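Local atomic coordinates of epidermin decarboxylase (Staphylococcus epidermidis, PDB entry 1G63), a protein that catalyses the FMN-dependent oxidative decarboxylation of the C-terminal cysteine during maturation of the lantibiotic epidermin, forming a carbon-carbon double bond. Residues Ala9-Val15 and Val79-Ser83; Ile34-Pro38 and Asn97-Val102; Leu110-Pro114 and Val138-Pro143; Phe113-Ile118 and Lys157-Pro163. One frame throughout, in Å; residues are numbered along the deposited sequence.

Contact 1 (Ala9-Val15 and Val79-Ser83). With FMN (flavin mononucleotide), chain N.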
# COMPACT_ATOMS: atom_id res chain seq x y z
N ALA B 9 29.13 -9.49 5.41
CA ALA B 9 29.11 -8.25 6.17
C ALA B 9 27.91 -8.16 7.12
O ALA B 9 26.78 -8.46 6.75
CB ALA B 9 29.11 -7.05 5.23
N THR B 10 28.18 -7.72 8.35
CA THR B 10 27.15 -7.60 9.36
C THR B 10 26.95 -6.15 9.80
O THR B 10 27.74 -5.26 9.43
CB THR B 10 27.48 -8.47 10.60
OG1 THR B 10 28.65 -7.98 11.26
CG2 THR B 10 27.71 -9.92 10.16
N ALA B 11 25.90 -5.93 10.58
CA ALA B 11 25.52 -4.60 11.05
C ALA B 11 26.48 -3.90 12.01
O ALA B 11 26.11 -3.53 13.13
CB ALA B 11 24.12 -4.64 11.65
N SER B 12 27.71 -3.73 11.56
CA SER B 12 28.72 -3.01 12.31
C SER B 12 28.81 -1.65 11.63
O SER B 12 28.67 -1.55 10.42
CB SER B 12 30.07 -3.70 12.22
OG SER B 12 31.13 -2.78 12.48
N ILE B 13 29.03 -0.60 12.41
CA ILE B 13 29.13 0.74 11.85
C ILE B 13 30.12 0.80 10.68
O ILE B 13 29.91 1.55 9.73
CB ILE B 13 29.56 1.77 12.94
CG1 ILE B 13 29.61 3.18 12.34
CG2 ILE B 13 30.91 1.38 13.53
CD1 ILE B 13 28.31 3.65 11.74
N ASN B 14 31.19 0.01 10.75
CA ASN B 14 32.19 0.02 9.69
C ASN B 14 31.79 -0.65 8.40
O ASN B 14 32.58 -0.68 7.45
CB ASN B 14 33.50 -0.57 10.19
CG ASN B 14 34.19 0.32 11.19
OD1 ASN B 14 34.21 0.03 12.38
ND2 ASN B 14 34.73 1.43 10.71
N VAL B 15 30.58 -1.18 8.33
CA VAL B 15 30.12 -1.81 7.10
C VAL B 15 29.98 -0.72 6.03
O VAL B 15 29.94 -1.01 4.84
CB VAL B 15 28.77 -2.53 7.30
CG1 VAL B 15 27.68 -1.52 7.57
CG2 VAL B 15 28.45 -3.38 6.08
N VAL B 79 33.91 -12.94 7.51
CA VAL B 79 32.79 -12.23 8.09
C VAL B 79 33.48 -10.93 8.50
O VAL B 79 34.19 -10.85 9.51
CB VAL B 79 32.18 -13.00 9.28
CG1 VAL B 79 33.24 -13.38 10.25
CG2 VAL B 79 31.10 -12.15 9.95
N LEU B 80 33.28 -9.91 7.67
CA LEU B 80 33.92 -8.62 7.84
C LEU B 80 32.99 -7.48 7.43
O LEU B 80 32.57 -7.40 6.28
CB LEU B 80 35.18 -8.60 6.97
CG LEU B 80 36.00 -7.33 6.74
CD1 LEU B 80 36.74 -6.95 8.01
CD2 LEU B 80 36.99 -7.58 5.61
N PRO B 81 32.61 -6.60 8.38
CA PRO B 81 33.00 -6.63 9.80
C PRO B 81 32.14 -7.69 10.47
O PRO B 81 31.05 -8.01 9.97
CB PRO B 81 32.64 -5.24 10.31
CG PRO B 81 32.32 -4.44 9.08
CD PRO B 81 31.77 -5.43 8.11
N ALA B 82 32.62 -8.24 11.58
CA ALA B 82 31.87 -9.25 12.30
C ALA B 82 31.33 -8.67 13.60
O ALA B 82 32.09 -8.24 14.47
CB ALA B 82 32.76 -10.44 12.59
N SER B 83 30.00 -8.65 13.72
CA SER B 83 29.33 -8.13 14.91
C SER B 83 29.34 -9.15 16.04
O SER B 83 29.48 -10.35 15.80
CB SER B 83 27.88 -7.77 14.58
OG SER B 83 27.17 -8.93 14.16
N1 FMN N . 27.32 -4.18 16.76
C2 FMN N . 28.60 -4.68 16.68
O2 FMN N . 28.90 -5.80 16.97
N3 FMN N . 29.64 -3.81 16.22
C4 FMN N . 29.48 -2.51 15.86
O4 FMN N . 30.46 -1.83 15.51
C4A FMN N . 28.12 -1.98 15.98
N5 FMN N . 27.84 -0.73 15.61
C5A FMN N . 26.54 -0.31 15.56
C6 FMN N . 26.23 1.02 15.05
C7 FMN N . 24.97 1.55 15.10
C7M FMN N . 24.67 2.95 14.54
C8 FMN N . 23.84 0.68 15.46
C8M FMN N . 22.41 1.17 15.40
C9 FMN N . 24.13 -0.58 15.97
C9A FMN N . 25.43 -1.12 16.04
N10 FMN N . 25.77 -2.41 16.54
C10 FMN N . 27.06 -2.92 16.43
C1' FMN N . 24.71 -3.31 17.02
C2' FMN N . 24.28 -4.25 15.87
O2' FMN N . 23.82 -3.59 14.69
C3' FMN N . 23.17 -5.19 16.36
O3' FMN N . 23.69 -6.03 17.44
C4' FMN N . 22.56 -6.09 15.30
O4' FMN N . 21.40 -6.79 15.81
C5' FMN N . 23.52 -7.09 14.68
O5' FMN N . 22.89 -7.82 13.61
P FMN N . 23.69 -8.69 12.55
O1P FMN N . 24.48 -9.70 13.32
O2P FMN N . 24.52 -7.77 11.74
O3P FMN N . 22.56 -9.36 11.68
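Thr10 OG1 is held from two directions by segment 79-83: it donates to Pro81 O at 2.7 Å and accepts a weak bond from Ser83 N at 2.9 Å. The first torsion puts this hydroxyl between its own N and carbonyl carbon (chi1 66°), pointing into the bend of the other chain. It reaches Pro81 O from above the carbonyl plane, 42° out of it, and Thr10 N adds a second, weak bond to the same oxygen. A cis peptide before Pro81 turns the chain here, and the proline ring fills the angle: Pro81 CB meets Ser12 CB at 3.6 Å, while Pro81 CG rests against Val15 N at 3.8 Å. Ser12 OG accepts from Asn14 N, an ST turn, and lies close to the side-chain amide of Asn115. The flavin phosphate is taken from both segments. Ala11 N, at the centre of an inverse gamma turn, gives a nearly straight bond to FMN O2P (2.6 Å), and Ser83 OG donates to FMN O1P (2.9 Å). Ala11 O receives the ribityl O2' at 2.8 Å. Residues 81-86 spell the PASANT motif of HFCD flavoproteins. Ser83 caps helix 84-91 through Thr86 N, whereas Ala9 pairs with Leu35 and Ser37 of strand 32-36 and Val79 with Phe111 and Phe113 of strand 110-114.

Contact 2 (Ile34-Pro38 and Asn97-Val102); sequences ILFSP and NLLTTV. With FMN (flavin mononucleotide), chain N; FMN (flavin mononucleotide), chain M.
A strand of the Rossmann-like parallel sheet meets the first turn of a covering helix where Leu35 inserts between Leu98, Leu99 and Val102. Its CG lies anti to the backbone N (chi1 -167°), which extends the two methyl groups onto the helix. Leu35 CD2 presses on Leu99 CB at 3.5 Å, and CD1 divides its contacts between Leu98 CG (3.9 Å) and Val102 CG2, the Val102 side chain running antiparallel to it. Leu99 reaches back to the end of the strand, its CD1 lying 3.8 Å from Ser37 N. The axes of the short segments 34-36 and 98-102 run at 121° to each other, 8.4 Å apart. No direct hydrogen bond joins the segments; instead a water donates to Phe36 O and accepts from Leu99 N, so an amide of the first helical turn is satisfied from the end of the strand. This layering of helix on sheet brings two flavin sites into one contact. Just past the strand, Ser37 OG donates to O2P of the subunit's own FMN at 2.9 Å. At the helix start, Asn97 occupies the N-cap position, its side chain crossing Pro38. Asn97 O accepts from both Thr101 N and Thr101 OG1, and Thr101 OG1 in turn receives O3' of the FMN bound mainly by a fourth subunit (3.0 Å). His67, the active-site residue, touches Leu98, Thr101 and Val102.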
# COMPACT_ATOMS: atom_id res chain seq x y z
N ILE B 34 29.85 -10.66 -2.22
CA ILE B 34 29.41 -10.22 -0.91
C ILE B 34 27.98 -10.62 -0.55
O ILE B 34 27.11 -10.78 -1.41
CB ILE B 34 29.61 -8.69 -0.81
CG1 ILE B 34 29.45 -8.23 0.63
CG2 ILE B 34 28.66 -7.99 -1.76
CD1 ILE B 34 30.13 -6.91 0.92
N LEU B 35 27.75 -10.78 0.75
CA LEU B 35 26.46 -11.18 1.29
C LEU B 35 26.26 -10.38 2.59
O LEU B 35 27.14 -10.35 3.44
CB LEU B 35 26.49 -12.69 1.59
CG LEU B 35 25.20 -13.46 1.89
CD1 LEU B 35 25.55 -14.92 2.19
CD2 LEU B 35 24.49 -12.85 3.07
N PHE B 36 25.12 -9.72 2.74
CA PHE B 36 24.86 -8.90 3.93
C PHE B 36 23.83 -9.48 4.89
O PHE B 36 22.98 -10.30 4.51
CB PHE B 36 24.38 -7.50 3.54
CG PHE B 36 25.40 -6.66 2.82
CD1 PHE B 36 25.55 -6.75 1.44
CD2 PHE B 36 26.23 -5.78 3.53
CE1 PHE B 36 26.49 -5.96 0.76
CE2 PHE B 36 27.17 -4.99 2.87
CZ PHE B 36 27.31 -5.08 1.48
N SER B 37 23.91 -9.06 6.14
CA SER B 37 22.95 -9.49 7.14
C SER B 37 21.77 -8.51 6.99
O SER B 37 21.96 -7.36 6.61
CB SER B 37 23.54 -9.37 8.55
OG SER B 37 23.65 -8.02 8.97
N PRO B 38 20.55 -8.96 7.27
CA PRO B 38 19.38 -8.07 7.15
C PRO B 38 19.57 -6.70 7.80
O PRO B 38 19.25 -5.67 7.21
CB PRO B 38 18.27 -8.87 7.82
CG PRO B 38 18.65 -10.28 7.46
CD PRO B 38 20.14 -10.31 7.69
N ASN B 97 19.29 -16.54 9.14
CA ASN B 97 19.31 -15.69 7.95
C ASN B 97 20.34 -16.31 6.99
O ASN B 97 21.09 -17.19 7.39
CB ASN B 97 19.65 -14.22 8.28
CG ASN B 97 20.97 -14.05 9.01
OD1 ASN B 97 21.95 -14.72 8.70
ND2 ASN B 97 20.99 -13.13 9.98
N LEU B 98 20.36 -15.88 5.73
CA LEU B 98 21.28 -16.46 4.76
C LEU B 98 22.75 -16.40 5.15
O LEU B 98 23.45 -17.41 5.08
CB LEU B 98 21.09 -15.81 3.37
CG LEU B 98 21.96 -16.39 2.24
CD1 LEU B 98 21.70 -17.88 2.08
CD2 LEU B 98 21.68 -15.66 0.93
N LEU B 99 23.22 -15.22 5.56
CA LEU B 99 24.62 -15.04 5.94
C LEU B 99 25.03 -16.06 7.00
O LEU B 99 26.02 -16.77 6.88
CB LEU B 99 24.84 -13.63 6.48
CG LEU B 99 26.26 -13.27 6.96
CD1 LEU B 99 26.46 -11.76 6.86
CD2 LEU B 99 26.47 -13.75 8.40
N THR B 100 24.24 -16.10 8.04
CA THR B 100 24.49 -16.97 9.16
C THR B 100 24.35 -18.46 8.78
O THR B 100 25.03 -19.33 9.34
CB THR B 100 23.57 -16.50 10.30
OG1 THR B 100 24.22 -16.68 11.55
CG2 THR B 100 22.27 -17.21 10.28
N THR B 101 23.49 -18.77 7.80
CA THR B 101 23.33 -20.15 7.34
C THR B 101 24.56 -20.54 6.51
O THR B 101 25.00 -21.70 6.52
CB THR B 101 22.06 -20.32 6.46
OG1 THR B 101 20.90 -20.15 7.27
CG2 THR B 101 22.03 -21.71 5.83
N VAL B 102 25.10 -19.58 5.77
CA VAL B 102 26.29 -19.81 4.96
C VAL B 102 27.48 -20.07 5.89
O VAL B 102 28.32 -20.93 5.60
CB VAL B 102 26.58 -18.58 4.05
CG1 VAL B 102 28.05 -18.58 3.59
CG2 VAL B 102 25.65 -18.63 2.84
N1 FMN N . 27.32 -4.18 16.76
C2 FMN N . 28.60 -4.68 16.68
O2 FMN N . 28.90 -5.80 16.97
N3 FMN N . 29.64 -3.81 16.22
C4 FMN N . 29.48 -2.51 15.86
O4 FMN N . 30.46 -1.83 15.51
C4A FMN N . 28.12 -1.98 15.98
N5 FMN N . 27.84 -0.73 15.61
C5A FMN N . 26.54 -0.31 15.56
C6 FMN N . 26.23 1.02 15.05
C7 FMN N . 24.97 1.55 15.10
C7M FMN N . 24.67 2.95 14.54
C8 FMN N . 23.84 0.68 15.46
C8M FMN N . 22.41 1.17 15.40
C9 FMN N . 24.13 -0.58 15.97
C9A FMN N . 25.43 -1.12 16.04
N10 FMN N . 25.77 -2.41 16.54
C10 FMN N . 27.06 -2.92 16.43
C1' FMN N . 24.71 -3.31 17.02
C2' FMN N . 24.28 -4.25 15.87
O2' FMN N . 23.82 -3.59 14.69
C3' FMN N . 23.17 -5.19 16.36
O3' FMN N . 23.69 -6.03 17.44
C4' FMN N . 22.56 -6.09 15.30
O4' FMN N . 21.40 -6.79 15.81
C5' FMN N . 23.52 -7.09 14.68
O5' FMN N . 22.89 -7.82 13.61
P FMN N . 23.69 -8.69 12.55
O1P FMN N . 24.48 -9.70 13.32
O2P FMN N . 24.52 -7.77 11.74
O3P FMN N . 22.56 -9.36 11.68
N1 FMN M . 18.21 -25.90 6.28
C2 FMN M . 18.19 -27.14 6.86
O2 FMN M . 18.48 -27.35 8.00
N3 FMN M . 17.81 -28.26 6.07
C4 FMN M . 17.46 -28.21 4.76
O4 FMN M . 17.17 -29.25 4.17
C4A FMN M . 17.50 -26.89 4.12
N5 FMN M . 17.13 -26.73 2.86
C5A FMN M . 17.02 -25.47 2.35
C6 FMN M . 16.52 -25.28 0.99
C7 FMN M . 16.51 -24.06 0.37
C7M FMN M . 15.95 -23.90 -1.06
C8 FMN M . 16.79 -22.85 1.16
C8M FMN M . 16.66 -21.47 0.56
C9 FMN M . 17.31 -23.02 2.44
C9A FMN M . 17.43 -24.27 3.07
N10 FMN M . 17.92 -24.49 4.39
C10 FMN M . 17.88 -25.74 4.99
C1' FMN M . 18.33 -23.34 5.22
C2' FMN M . 17.15 -22.90 6.11
O2' FMN M . 15.96 -22.54 5.39
C3' FMN M . 17.56 -21.70 6.97
O3' FMN M . 18.66 -22.09 7.84
C4' FMN M . 16.46 -21.09 7.82
O4' FMN M . 16.92 -19.86 8.43
C5' FMN M . 15.90 -22.01 8.89
O5' FMN M . 14.79 -21.39 9.57
P FMN M . 13.78 -22.17 10.48
O1P FMN M . 14.57 -22.83 11.53
O2P FMN M . 12.99 -23.12 9.64
O3P FMN M . 12.83 -21.05 11.06
O HOH W 1 21.78 -12.70 5.75

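Contact 3 (Leu110-Pro114 and Val138-Pro143); sequences LFIFP and VKVYSP
Ile112 bonds to the neighbouring strand through both its N and its O: Ile112 N donates to Lys139 O at 2.7 Å with a nearly straight N-H (176°), and Tyr141 N donates to Ile112 O at 2.9 Å. A third, weak bond runs from Lys139 N to Leu110 O. This is a parallel ladder, Phe111 facing Lys139 and Ile112 facing Val140, and the helices between the two strands make it a beta-alpha-beta crossover that adds the last strand, 139-140, to the sheet. On one face Ile112 CD1 touches Val138 CG1 at 3.8 Å, and both side chains pack with Val140 on Leu133 of helix 124-134. The other face carries Phe111, alongside the bent Lys139 chain with CD2 3.8 Å from Lys139 CB, under helix 165-172. Phe113 and Tyr141 bring their rings together obliquely, planes at 40° and centroids 5.3 Å apart. Tyr141 also meets Phe171 edge-to-face. Beyond the last ladder bond the prolines take over: Pro114 CD lies 3.4 Å from Tyr141 O, and Pro114 CB meets Pro143 CG at 3.7 Å.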
# COMPACT_ATOMS: atom_id res chain seq x y z
N LEU B 110 35.92 -20.50 7.17
CA LEU B 110 35.57 -19.25 7.83
C LEU B 110 36.66 -18.45 8.54
O LEU B 110 37.47 -18.99 9.30
CB LEU B 110 34.44 -19.56 8.83
CG LEU B 110 33.47 -18.46 9.23
CD1 LEU B 110 32.79 -17.89 7.99
CD2 LEU B 110 32.45 -19.04 10.19
N PHE B 111 36.66 -17.14 8.28
CA PHE B 111 37.61 -16.21 8.91
C PHE B 111 36.81 -15.04 9.49
O PHE B 111 36.17 -14.28 8.76
CB PHE B 111 38.62 -15.69 7.89
CG PHE B 111 39.47 -16.76 7.26
CD1 PHE B 111 38.97 -17.56 6.24
CD2 PHE B 111 40.78 -16.98 7.71
CE1 PHE B 111 39.75 -18.56 5.66
CE2 PHE B 111 41.57 -17.98 7.14
CZ PHE B 111 41.05 -18.77 6.11
N ILE B 112 36.86 -14.88 10.81
CA ILE B 112 36.12 -13.83 11.48
C ILE B 112 36.93 -12.61 11.93
O ILE B 112 37.95 -12.75 12.61
CB ILE B 112 35.39 -14.41 12.71
CG1 ILE B 112 34.44 -15.52 12.26
CG2 ILE B 112 34.66 -13.31 13.46
CD1 ILE B 112 33.74 -16.22 13.40
N PHE B 113 36.48 -11.42 11.54
CA PHE B 113 37.14 -10.17 11.93
C PHE B 113 36.22 -9.34 12.81
O PHE B 113 35.45 -8.51 12.34
CB PHE B 113 37.55 -9.36 10.70
CG PHE B 113 38.56 -10.03 9.83
CD1 PHE B 113 38.17 -10.92 8.84
CD2 PHE B 113 39.92 -9.79 10.03
CE1 PHE B 113 39.12 -11.57 8.05
CE2 PHE B 113 40.87 -10.43 9.24
CZ PHE B 113 40.47 -11.32 8.25
N PRO B 114 36.28 -9.56 14.13
CA PRO B 114 35.43 -8.83 15.08
C PRO B 114 35.57 -7.31 15.01
O PRO B 114 36.67 -6.78 14.84
CB PRO B 114 35.89 -9.37 16.44
CG PRO B 114 36.38 -10.74 16.12
CD PRO B 114 37.13 -10.53 14.83
N VAL B 138 37.76 -22.50 13.72
CA VAL B 138 37.23 -21.31 13.08
C VAL B 138 38.24 -20.22 13.38
O VAL B 138 38.53 -19.93 14.54
CB VAL B 138 35.84 -20.94 13.63
CG1 VAL B 138 35.38 -19.62 13.05
CG2 VAL B 138 34.85 -22.03 13.29
N LYS B 139 38.81 -19.64 12.33
CA LYS B 139 39.80 -18.58 12.51
C LYS B 139 39.16 -17.27 12.96
O LYS B 139 38.33 -16.68 12.25
CB LYS B 139 40.60 -18.36 11.23
CG LYS B 139 41.53 -19.51 10.86
CD LYS B 139 40.76 -20.72 10.35
CE LYS B 139 41.69 -21.87 9.95
NZ LYS B 139 42.48 -22.41 11.11
N VAL B 140 39.55 -16.81 14.14
CA VAL B 140 39.04 -15.57 14.69
C VAL B 140 40.22 -14.64 14.93
O VAL B 140 41.06 -14.89 15.79
CB VAL B 140 38.30 -15.80 16.03
CG1 VAL B 140 37.73 -14.48 16.53
CG2 VAL B 140 37.22 -16.83 15.86
N TYR B 141 40.28 -13.56 14.17
CA TYR B 141 41.36 -12.59 14.27
C TYR B 141 41.30 -11.74 15.55
O TYR B 141 40.23 -11.41 16.04
CB TYR B 141 41.31 -11.73 13.01
CG TYR B 141 42.27 -10.58 12.93
CD1 TYR B 141 41.94 -9.34 13.48
CD2 TYR B 141 43.48 -10.70 12.24
CE1 TYR B 141 42.80 -8.25 13.34
CE2 TYR B 141 44.34 -9.62 12.11
CZ TYR B 141 43.99 -8.40 12.66
OH TYR B 141 44.85 -7.33 12.53
N SER B 142 42.46 -11.42 16.12
CA SER B 142 42.47 -10.58 17.32
C SER B 142 42.33 -9.14 16.87
O SER B 142 43.21 -8.60 16.20
CB SER B 142 43.78 -10.74 18.09
OG SER B 142 43.87 -12.03 18.68
N PRO B 143 41.21 -8.49 17.24
CA PRO B 143 40.89 -7.10 16.89
C PRO B 143 42.04 -6.13 17.14
O PRO B 143 42.72 -6.21 18.16
CB PRO B 143 39.70 -6.78 17.79
CG PRO B 143 39.03 -8.09 17.93
CD PRO B 143 40.18 -9.05 18.13

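Contact 4 (Phe113-Ile118 and Lys157-Pro163); sequences FPNMNI and KNNITMP. With FMN (flavin mononucleotide), chain N.
Segments 113-118 and 157-163 run antiparallel, their directions 177° apart, and close from 7.7 Å between the CA atoms of Phe113 and Pro163 to 5.7 Å between those of Ile118 and Asn159, without a direct hydrogen bond. A water bridges them instead, accepting from Ile118 N, Asn159 ND2 and, at longer range, Ile160 N. Ile160 fills the middle. Its CG1 is modelled too close to Met116 O, so the exact placement of this branch is doubtful; as modelled, its CD1 touches Asn115 CA at about 3.6 Å. From the other branch, Ile160 CG2 lies 4.0 Å from Ile118 CD1, the two side chains overlapping alongside, pointed opposite ways. Ile118 CG2 lies 3.9 Å from Lys157 NZ, and Asn117 caps the following helix through Arg119 N. At the far end Pro163 CG rests on Phe113 CD2 at 3.8 Å. Between these points Asn115 O accepts from the flavin N3 at 2.8 Å and 168°, and Met116 CA lies close to the same N3. Residues 114-121 fit the PXMNXXMW motif of HFCD flavoproteins, placed here between the flavin and strand 156-161.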
# COMPACT_ATOMS: atom_id res chain seq x y z
N PHE B 113 36.48 -11.42 11.54
CA PHE B 113 37.14 -10.17 11.93
C PHE B 113 36.22 -9.34 12.81
O PHE B 113 35.45 -8.51 12.34
CB PHE B 113 37.55 -9.36 10.70
CG PHE B 113 38.56 -10.03 9.83
CD1 PHE B 113 38.17 -10.92 8.84
CD2 PHE B 113 39.92 -9.79 10.03
CE1 PHE B 113 39.12 -11.57 8.05
CE2 PHE B 113 40.87 -10.43 9.24
CZ PHE B 113 40.47 -11.32 8.25
N PRO B 114 36.28 -9.56 14.13
CA PRO B 114 35.43 -8.83 15.08
C PRO B 114 35.57 -7.31 15.01
O PRO B 114 36.67 -6.78 14.84
CB PRO B 114 35.89 -9.37 16.44
CG PRO B 114 36.38 -10.74 16.12
CD PRO B 114 37.13 -10.53 14.83
N ASN B 115 34.44 -6.62 15.15
CA ASN B 115 34.42 -5.17 15.18
C ASN B 115 33.25 -4.70 16.03
O ASN B 115 32.09 -4.98 15.72
CB ASN B 115 34.30 -4.55 13.79
CG ASN B 115 34.40 -3.03 13.83
OD1 ASN B 115 33.41 -2.33 13.64
ND2 ASN B 115 35.60 -2.52 14.10
N MET B 116 33.57 -4.00 17.11
CA MET B 116 32.56 -3.51 18.03
C MET B 116 33.24 -2.59 19.03
O MET B 116 34.47 -2.54 19.08
CB MET B 116 31.95 -4.69 18.79
CG MET B 116 32.99 -5.48 19.59
SD MET B 116 32.40 -7.05 20.27
CE MET B 116 32.59 -8.13 18.83
N ASN B 117 32.45 -1.88 19.81
CA ASN B 117 33.00 -0.99 20.82
C ASN B 117 33.71 -1.86 21.85
O ASN B 117 33.31 -2.99 22.09
CB ASN B 117 31.88 -0.20 21.48
CG ASN B 117 32.40 0.78 22.51
OD1 ASN B 117 32.69 0.40 23.65
ND2 ASN B 117 32.53 2.03 22.12
N ILE B 118 34.77 -1.31 22.44
CA ILE B 118 35.56 -2.03 23.43
C ILE B 118 34.75 -2.64 24.58
O ILE B 118 35.06 -3.73 25.05
CB ILE B 118 36.67 -1.12 24.01
CG1 ILE B 118 37.61 -1.93 24.90
CG2 ILE B 118 36.06 0.03 24.77
CD1 ILE B 118 38.33 -3.05 24.16
N LYS B 157 40.99 6.89 25.13
CA LYS B 157 40.58 5.54 25.49
C LYS B 157 41.08 4.50 24.50
O LYS B 157 41.35 4.81 23.34
CB LYS B 157 39.04 5.47 25.58
CG LYS B 157 38.51 4.13 26.08
CD LYS B 157 36.98 4.04 26.04
CE LYS B 157 36.45 4.04 24.60
NZ LYS B 157 34.97 3.81 24.50
N ASN B 158 41.21 3.27 24.98
CA ASN B 158 41.63 2.16 24.14
C ASN B 158 40.39 1.86 23.30
O ASN B 158 39.28 1.84 23.81
CB ASN B 158 41.99 0.94 24.98
CG ASN B 158 42.69 -0.14 24.18
OD1 ASN B 158 42.69 -1.31 24.56
ND2 ASN B 158 43.31 0.25 23.07
N ASN B 159 40.59 1.62 22.00
CA ASN B 159 39.48 1.34 21.10
C ASN B 159 39.88 0.31 20.05
O ASN B 159 41.01 0.33 19.56
CB ASN B 159 39.04 2.63 20.41
CG ASN B 159 38.18 3.52 21.31
OD1 ASN B 159 38.34 4.74 21.35
ND2 ASN B 159 37.24 2.90 22.03
N ILE B 160 38.96 -0.60 19.69
CA ILE B 160 39.29 -1.58 18.66
C ILE B 160 39.13 -0.87 17.31
O ILE B 160 38.32 0.05 17.17
CB ILE B 160 38.38 -2.87 18.73
CG1 ILE B 160 37.12 -2.69 17.91
CG2 ILE B 160 38.02 -3.22 20.18
CD1 ILE B 160 37.21 -3.30 16.55
N THR B 161 39.93 -1.26 16.33
CA THR B 161 39.86 -0.63 15.02
C THR B 161 39.73 -1.65 13.90
O THR B 161 39.88 -2.85 14.12
CB THR B 161 41.13 0.21 14.73
OG1 THR B 161 42.28 -0.65 14.74
CG2 THR B 161 41.30 1.28 15.78
N MET B 162 39.43 -1.17 12.71
CA MET B 162 39.30 -2.04 11.55
C MET B 162 40.66 -2.56 11.08
O MET B 162 41.67 -1.85 11.15
CB MET B 162 38.58 -1.29 10.42
CG MET B 162 37.06 -1.12 10.63
SD MET B 162 36.04 -2.60 10.28
CE MET B 162 36.40 -3.51 11.62
N PRO B 163 40.71 -3.81 10.60
CA PRO B 163 41.94 -4.43 10.12
C PRO B 163 42.46 -3.79 8.82
O PRO B 163 41.68 -3.50 7.92
CB PRO B 163 41.55 -5.89 9.88
CG PRO B 163 40.23 -6.05 10.60
CD PRO B 163 39.57 -4.73 10.43
N1 FMN N . 27.32 -4.18 16.76
C2 FMN N . 28.60 -4.68 16.68
O2 FMN N . 28.90 -5.80 16.97
N3 FMN N . 29.64 -3.81 16.22
C4 FMN N . 29.48 -2.51 15.86
O4 FMN N . 30.46 -1.83 15.51
C4A FMN N . 28.12 -1.98 15.98
N5 FMN N . 27.84 -0.73 15.61
C5A FMN N . 26.54 -0.31 15.56
C6 FMN N . 26.23 1.02 15.05
C7 FMN N . 24.97 1.55 15.10
C7M FMN N . 24.67 2.95 14.54
C8 FMN N . 23.84 0.68 15.46
C8M FMN N . 22.41 1.17 15.40
C9 FMN N . 24.13 -0.58 15.97
C9A FMN N . 25.43 -1.12 16.04
N10 FMN N . 25.77 -2.41 16.54
C10 FMN N . 27.06 -2.92 16.43
C1' FMN N . 24.71 -3.31 17.02
C2' FMN N . 24.28 -4.25 15.87
O2' FMN N . 23.82 -3.59 14.69
C3' FMN N . 23.17 -5.19 16.36
O3' FMN N . 23.69 -6.03 17.44
C4' FMN N . 22.56 -6.09 15.30
O4' FMN N . 21.40 -6.79 15.81
C5' FMN N . 23.52 -7.09 14.68
O5' FMN N . 22.89 -7.82 13.61
P FMN N . 23.69 -8.69 12.55
O1P FMN N . 24.48 -9.70 13.32
O2P FMN N . 24.52 -7.77 11.74
O3P FMN N . 22.56 -9.36 11.68
O HOH W 2 36.08 0.63 20.70

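Overall arrangement
From the N terminus, strand 5-9 runs into contact 1, which closes a loop of 63 residues at Val79-Ser83. Contact 2 opens inside that loop, at Ile34-Pro38, and closes beyond it on helix 98-105, so the two cross; they meet where Ala9 pairs with Leu35 and Ser37. Contacts 3 and 4 come after both and start from the same stretch, sharing Phe113 and Pro114, contact 3 closing first on the edge strand and contact 4 later on strand 156-161. Contacts 1 and 3 join through the pairing of strands 76-82 and 110-114. Contacts 1, 2 and 4 all reach the same FMN, although the centres of contacts 2 and 4 lie about 22 Å apart.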